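PDB 2A9S: competence/damage-inducible protein CinA from Agrobacterium tumefaciens, which is of unknown function but belongs to the CinA competence/damage-inducible family, some of whose members deamidate nicotinamide mononucleotide. Local coordinates for residues 25-30 with 52-57; 93-98 with 127-132. All coordinates share one frame; numbering follows the deposited sequence. Where two conformers were deposited one is given.

In the fold
From the N terminus the chain runs through helix 8-24 into strand 28-32. Contact 1 closes the first loop: after residues 31-51, which include helix 38-43, segment 52-57 comes back parallel beside 25-30, completing a beta-alpha-beta unit at the side of the sheet that continues into the second subunit. Contact 2 follows in series, closing the 28-residue loop between 93-98 and 127-132, which takes in strand 102-108 and the start of strand 123-130; neither loop encloses or crosses the other. Strand 102-108 lies between the strands of the two contacts. The contacts touch directly: Ser-29 OG, in the conformer given, lies 2.9 Å from Ala-94 O, a probable hydrogen bond that ties helix 84-96 to strand 28-32.

Contact 1: residues 25-30 with 52-57; sequences GLMVST and VVDRGF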
loop_
_atom_site.group_PDB
_atom_site.type_symbol
_atom_site.label_atom_id
_atom_site.label_comp_id
_atom_site.label_asym_id
_atom_site.label_seq_id
_atom_site.Cartn_x
_atom_site.Cartn_y
_atom_site.Cartn_z
ATOM N N GLY A 25 -3.914 11.750 -19.266
ATOM C CA GLY A 25 -4.950 10.734 -19.026
ATOM C C GLY A 25 -4.342 9.393 -18.649
ATOM O O GLY A 25 -4.903 8.333 -18.947
ATOM N N LEU A 26 -3.195 9.427 -17.985
ATOM C CA LEU A 26 -2.498 8.185 -17.644
ATOM C C LEU A 26 -2.677 7.813 -16.170
ATOM O O LEU A 26 -2.771 8.693 -15.299
ATOM C CB LEU A 26 -1.004 8.307 -17.955
ATOM C CG LEU A 26 -0.642 8.740 -19.387
ATOM C CD1 LEU A 26 0.827 9.121 -19.448
ATOM C CD2 LEU A 26 -1.051 7.695 -20.454
ATOM N N MET A 27 -2.665 6.511 -15.905
ATOM C CA MET A 27 -2.816 6.016 -14.550
ATOM C C MET A 27 -1.703 5.034 -14.230
ATOM O O MET A 27 -1.082 4.448 -15.145
ATOM C CB MET A 27 -4.177 5.355 -14.319
ATOM C CG MET A 27 -5.379 6.322 -14.482
ATOM S SD MET A 27 -6.957 5.589 -13.974
ATOM C CE MET A 27 -6.848 5.951 -12.220
ATOM N N VAL A 28 -1.470 4.854 -12.924
ATOM C CA VAL A 28 -0.383 4.024 -12.432
ATOM C C VAL A 28 -0.905 2.990 -11.437
ATOM O O VAL A 28 -1.879 3.252 -10.705
ATOM C CB VAL A 28 0.729 4.890 -11.755
ATOM C CG1 VAL A 28 0.165 5.711 -10.603
ATOM C CG2 VAL A 28 1.920 4.009 -11.297
ATOM N N SER A 29 -0.250 1.847 -11.399
ATOM C CA SER A 29 -0.476 0.894 -10.323
ATOM C C SER A 29 0.862 0.523 -9.734
ATOM O O SER A 29 1.889 0.642 -10.395
ATOM C CB SER A 29 -1.218 -0.347 -10.806
ATOM O OG SER A 29 -0.469 -1.062 -11.757
ATOM N N THR A 30 0.842 0.098 -8.477
ATOM C CA THR A 30 2.093 -0.170 -7.786
ATOM C C THR A 30 2.023 -1.569 -7.243
ATOM O O THR A 30 0.938 -2.037 -6.862
ATOM C CB THR A 30 2.303 0.853 -6.612
ATOM O OG1 THR A 30 1.267 0.695 -5.645
ATOM C CG2 THR A 30 2.199 2.312 -7.137
ATOM N N VAL A 52 -5.033 9.625 -10.999
ATOM C CA VAL A 52 -3.856 8.959 -11.573
ATOM C C VAL A 52 -3.599 7.589 -10.941
ATOM O O VAL A 52 -3.185 6.660 -11.618
ATOM C CB VAL A 52 -2.586 9.852 -11.412
ATOM C CG1 VAL A 52 -1.274 9.090 -11.796
ATOM C CG2 VAL A 52 -2.725 11.148 -12.216
ATOM N N VAL A 53 -3.825 7.467 -9.633
ATOM C CA VAL A 53 -3.467 6.230 -8.967
ATOM C C VAL A 53 -4.635 5.239 -9.069
ATOM O O VAL A 53 -5.722 5.484 -8.543
ATOM C CB VAL A 53 -3.019 6.467 -7.504
ATOM C CG1 VAL A 53 -2.655 5.138 -6.872
ATOM C CG2 VAL A 53 -1.834 7.394 -7.432
ATOM N N ASP A 54 -4.415 4.136 -9.761
ATOM C CA ASP A 54 -5.491 3.192 -10.009
ATOM C C ASP A 54 -5.635 2.235 -8.839
ATOM O O ASP A 54 -6.679 2.234 -8.175
ATOM C CB ASP A 54 -5.271 2.467 -11.317
ATOM C CG ASP A 54 -6.418 1.509 -11.659
ATOM O OD1 ASP A 54 -7.568 2.002 -11.764
ATOM O OD2 ASP A 54 -6.152 0.298 -11.816
ATOM N N ARG A 55 -4.597 1.455 -8.571
ATOM C CA ARG A 55 -4.628 0.553 -7.419
ATOM C C ARG A 55 -3.226 0.171 -7.028
ATOM O O ARG A 55 -2.265 0.422 -7.761
ATOM C CB ARG A 55 -5.462 -0.712 -7.712
ATOM C CG ARG A 55 -4.861 -1.581 -8.811
ATOM C CD ARG A 55 -5.849 -2.636 -9.313
ATOM N NE ARG A 55 -6.978 -2.019 -9.990
ATOM C CZ ARG A 55 -8.099 -2.654 -10.326
ATOM N NH1 ARG A 55 -8.277 -3.961 -10.052
ATOM N NH2 ARG A 55 -9.044 -1.979 -10.927
ATOM N N GLY A 56 -3.108 -0.457 -5.872
ATOM C CA GLY A 56 -1.814 -0.852 -5.354
ATOM C C GLY A 56 -1.918 -2.218 -4.732
ATOM O O GLY A 56 -2.955 -2.541 -4.113
ATOM N N PHE A 57 -0.833 -2.998 -4.874
ATOM C CA PHE A 57 -0.733 -4.348 -4.293
ATOM C C PHE A 57 0.452 -4.342 -3.357
ATOM O O PHE A 57 1.545 -3.953 -3.772
ATOM C CB PHE A 57 -0.468 -5.365 -5.393
ATOM C CG PHE A 57 -1.454 -5.304 -6.547
ATOM C CD1 PHE A 57 -2.576 -6.122 -6.530
ATOM C CD2 PHE A 57 -1.267 -4.439 -7.626
ATOM C CE1 PHE A 57 -3.499 -6.094 -7.579
ATOM C CE2 PHE A 57 -2.191 -4.396 -8.665
ATOM C CZ PHE A 57 -3.296 -5.215 -8.639
#
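Val-28 and Thr-30 of 25-30 pair in parallel with Val-53 and Gly-56 of 52-57, so the second strand carries one residue more between the two bridges, a beta bulge at Asp-54 and Arg-55. Val-28 N bonds to Val-52 O (2.8 Å) and Asp-54 N to Val-28 O (2.8 Å); past the bulge, Thr-30 N reaches Arg-55 O at 3.2 Å and Phe-57 N reaches Thr-30 O at 2.8 Å. The bulge sets the side chains of Asp-54 and Arg-55 close together, where Arg-55 NE meets Asp-54 OD2 at 3.1 Å, from above the carboxylate plane, in a salt bridge. Met-27 bends at its thioether (chi3 85°) and lays CE alongside Asp-54, 3.8 Å from its CA. Phe-57 has CG anti to its carbonyl carbon (chi1 -53°), which turns the ring edge to the first strand: CD2 lies 3.3 Å from Thr-30 O, near the ring plane. On the face of Val-28 and Thr-30, Val-28 CG1, in one of two conformers, lies 3.9 Å from Val-52 CG1. Asp-54 OD2 also accepts from Arg-99 N, while the Arg-55 guanidinium forms salt bridges with Asp-67 and Asp-63 of the second subunit. The buried carboxylate is thus paired with Arg-55 and accepts a backbone N-H, which probably stabilises its charge, and the bulged strand carries Arg-55 to the dimer interface.

Contact 2: residues 93-98 with 127-132; sequences GALYRS and ATKARN
Leu-95, in the last turn of helix 84-96, points at strand 123-130 and packs against its end. With CG anti to the backbone N, it brings CD2 to 3.6 Å from Ala-130 C and 3.9 Å from Lys-129 CG, while CD1 lies 3.8 Å from Arg-131 NE. Leu-95 O sits over one face of the Arg-131 guanidinium, too badly angled for a bond. Tyr-96, modelled in two conformers, slides past Arg-131 in one of them with ring and guanidinium planes 88° apart; Lys-129 CE comes to the ring edge at 4.2 Å from Tyr-96 CE2. A water 2.7 Å from Tyr-96 OH links it weakly to Lys-129 NZ, and another connects Tyr-96 O to Arg-131 NH1. Past the helix, Ser-98 O lies in the guanidinium plane and accepts Arg-131 NH2 at 2.8 Å through a bent bond (132°), with the donor above the carbonyl plane. The bend of Arg-131 at chi2 (-79°) turns its guanidinium back to the helix exit, with NE donating to Ala-100 O. Around this junction, Leu-95 also rests on Ala-103 of strand 102-108, Lys-129 touches Val-135 of strand 135-141, and Ser-98 packs on Asp-54 and Arg-55 of strand 53-59.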
loop_
_atom_site.group_PDB
_atom_site.type_symbol
_atom_site.label_atom_id
_atom_site.label_comp_id
_atom_site.label_asym_id
_atom_site.label_seq_id
_atom_site.Cartn_x
_atom_site.Cartn_y
_atom_site.Cartn_z
ATOM N N GLY A 93 2.270 -8.408 -13.737
ATOM C CA GLY A 93 1.038 -8.705 -12.986
ATOM C C GLY A 93 0.255 -7.478 -12.538
ATOM O O GLY A 93 -0.984 -7.425 -12.670
ATOM N N ALA A 94 0.965 -6.472 -12.012
ATOM C CA ALA A 94 0.287 -5.286 -11.486
ATOM C C ALA A 94 -0.338 -4.482 -12.609
ATOM O O ALA A 94 -1.352 -3.789 -12.406
ATOM C CB ALA A 94 1.240 -4.411 -10.675
ATOM N N LEU A 95 0.260 -4.577 -13.788
ATOM C CA LEU A 95 -0.189 -3.836 -14.936
ATOM C C LEU A 95 -1.453 -4.472 -15.498
ATOM O O LEU A 95 -2.477 -3.794 -15.663
ATOM C CB LEU A 95 0.918 -3.765 -16.008
ATOM C CG LEU A 95 0.550 -2.955 -17.245
ATOM C CD1 LEU A 95 0.268 -1.502 -16.929
ATOM C CD2 LEU A 95 1.659 -3.123 -18.320
ATOM N N TYR A 96 -1.408 -5.776 -15.753
ATOM C CA TYR A 96 -2.529 -6.457 -16.412
ATOM C C TYR A 96 -3.637 -6.959 -15.458
ATOM O O TYR A 96 -4.677 -7.447 -15.913
ATOM C CB TYR A 96 -2.037 -7.528 -17.420
ATOM C CG TYR A 96 -1.216 -6.933 -18.560
ATOM C CD1 TYR A 96 -1.819 -6.166 -19.557
ATOM C CD2 TYR A 96 0.160 -7.117 -18.628
ATOM C CE1 TYR A 96 -1.071 -5.595 -20.586
ATOM C CE2 TYR A 96 0.914 -6.557 -19.655
ATOM C CZ TYR A 96 0.296 -5.796 -20.622
ATOM O OH TYR A 96 1.041 -5.250 -21.643
ATOM N N ARG A 97 -3.433 -6.792 -14.148
ATOM C CA ARG A 97 -4.512 -6.911 -13.163
ATOM C C ARG A 97 -4.995 -5.529 -12.656
ATOM O O ARG A 97 -5.466 -5.380 -11.511
ATOM C CB ARG A 97 -4.127 -7.858 -12.030
ATOM C CG ARG A 97 -4.000 -9.298 -12.529
ATOM C CD ARG A 97 -3.352 -10.202 -11.537
ATOM N NE ARG A 97 -3.037 -11.527 -12.103
ATOM C CZ ARG A 97 -3.082 -12.669 -11.415
ATOM N NH1 ARG A 97 -3.467 -12.690 -10.147
ATOM N NH2 ARG A 97 -2.754 -13.805 -12.004
ATOM N N SER A 98 -4.881 -4.522 -13.525
ATOM C CA SER A 98 -5.339 -3.178 -13.214
ATOM C C SER A 98 -5.799 -2.478 -14.478
ATOM O O SER A 98 -5.705 -3.060 -15.579
ATOM C CB SER A 98 -4.220 -2.377 -12.550
ATOM O OG SER A 98 -3.331 -1.830 -13.509
ATOM N N ALA A 127 11.262 -2.493 -11.197
ATOM C CA ALA A 127 10.876 -2.669 -12.607
ATOM C C ALA A 127 9.643 -1.821 -12.855
ATOM O O ALA A 127 8.735 -1.762 -12.014
ATOM C CB ALA A 127 10.598 -4.127 -12.921
ATOM N N THR A 128 9.612 -1.163 -14.007
ATOM C CA THR A 128 8.394 -0.493 -14.457
ATOM C C THR A 128 7.994 -1.032 -15.827
ATOM O O THR A 128 8.869 -1.277 -16.678
ATOM C CB THR A 128 8.565 1.033 -14.526
ATOM O OG1 THR A 128 9.682 1.347 -15.372
ATOM C CG2 THR A 128 8.822 1.616 -13.149
ATOM N N LYS A 129 6.694 -1.221 -16.049
ATOM C CA LYS A 129 6.222 -1.703 -17.357
ATOM C C LYS A 129 5.071 -0.853 -17.910
ATOM O O LYS A 129 4.287 -0.294 -17.149
ATOM C CB LYS A 129 5.848 -3.175 -17.278
ATOM C CG LYS A 129 5.516 -3.811 -18.633
ATOM C CD LYS A 129 5.340 -5.300 -18.529
ATOM C CE LYS A 129 5.065 -5.856 -19.928
ATOM N NZ LYS A 129 5.162 -7.336 -19.938
ATOM N N ALA A 130 5.031 -0.702 -19.237
ATOM C CA ALA A 130 3.957 0.032 -19.929
ATOM C C ALA A 130 3.175 -0.946 -20.798
ATOM O O ALA A 130 3.683 -2.005 -21.149
ATOM C CB ALA A 130 4.533 1.113 -20.799
ATOM N N ARG A 131 1.938 -0.585 -21.123
ATOM C CA ARG A 131 1.052 -1.421 -21.949
ATOM C C ARG A 131 1.632 -1.799 -23.325
ATOM O O ARG A 131 1.291 -2.854 -23.875
ATOM C CB ARG A 131 -0.295 -0.718 -22.151
ATOM C CG ARG A 131 -1.127 -0.541 -20.900
ATOM C CD ARG A 131 -1.837 -1.824 -20.556
ATOM N NE ARG A 131 -2.614 -1.680 -19.329
ATOM C CZ ARG A 131 -3.433 -2.599 -18.824
ATOM N NH1 ARG A 131 -3.660 -3.745 -19.465
ATOM N NH2 ARG A 131 -4.060 -2.345 -17.681
ATOM N N ASN A 132 2.487 -0.930 -23.877
ATOM C CA ASN A 132 3.146 -1.166 -25.175
ATOM C C ASN A 132 4.293 -2.185 -25.090
ATOM O O ASN A 132 4.989 -2.467 -26.087
ATOM C CB ASN A 132 3.656 0.162 -25.755
ATOM C CG ASN A 132 4.860 0.705 -25.007
ATOM O OD1 ASN A 132 5.345 0.099 -24.043
ATOM N ND2 ASN A 132 5.374 1.851 -25.471
HETATM O O HOH W 1 -5.693 -5.466 -17.963
HETATM O O HOH W 2 3.082 -6.876 -22.421
HETATM O O HOH W 3 -1.013 -4.258 -23.759
#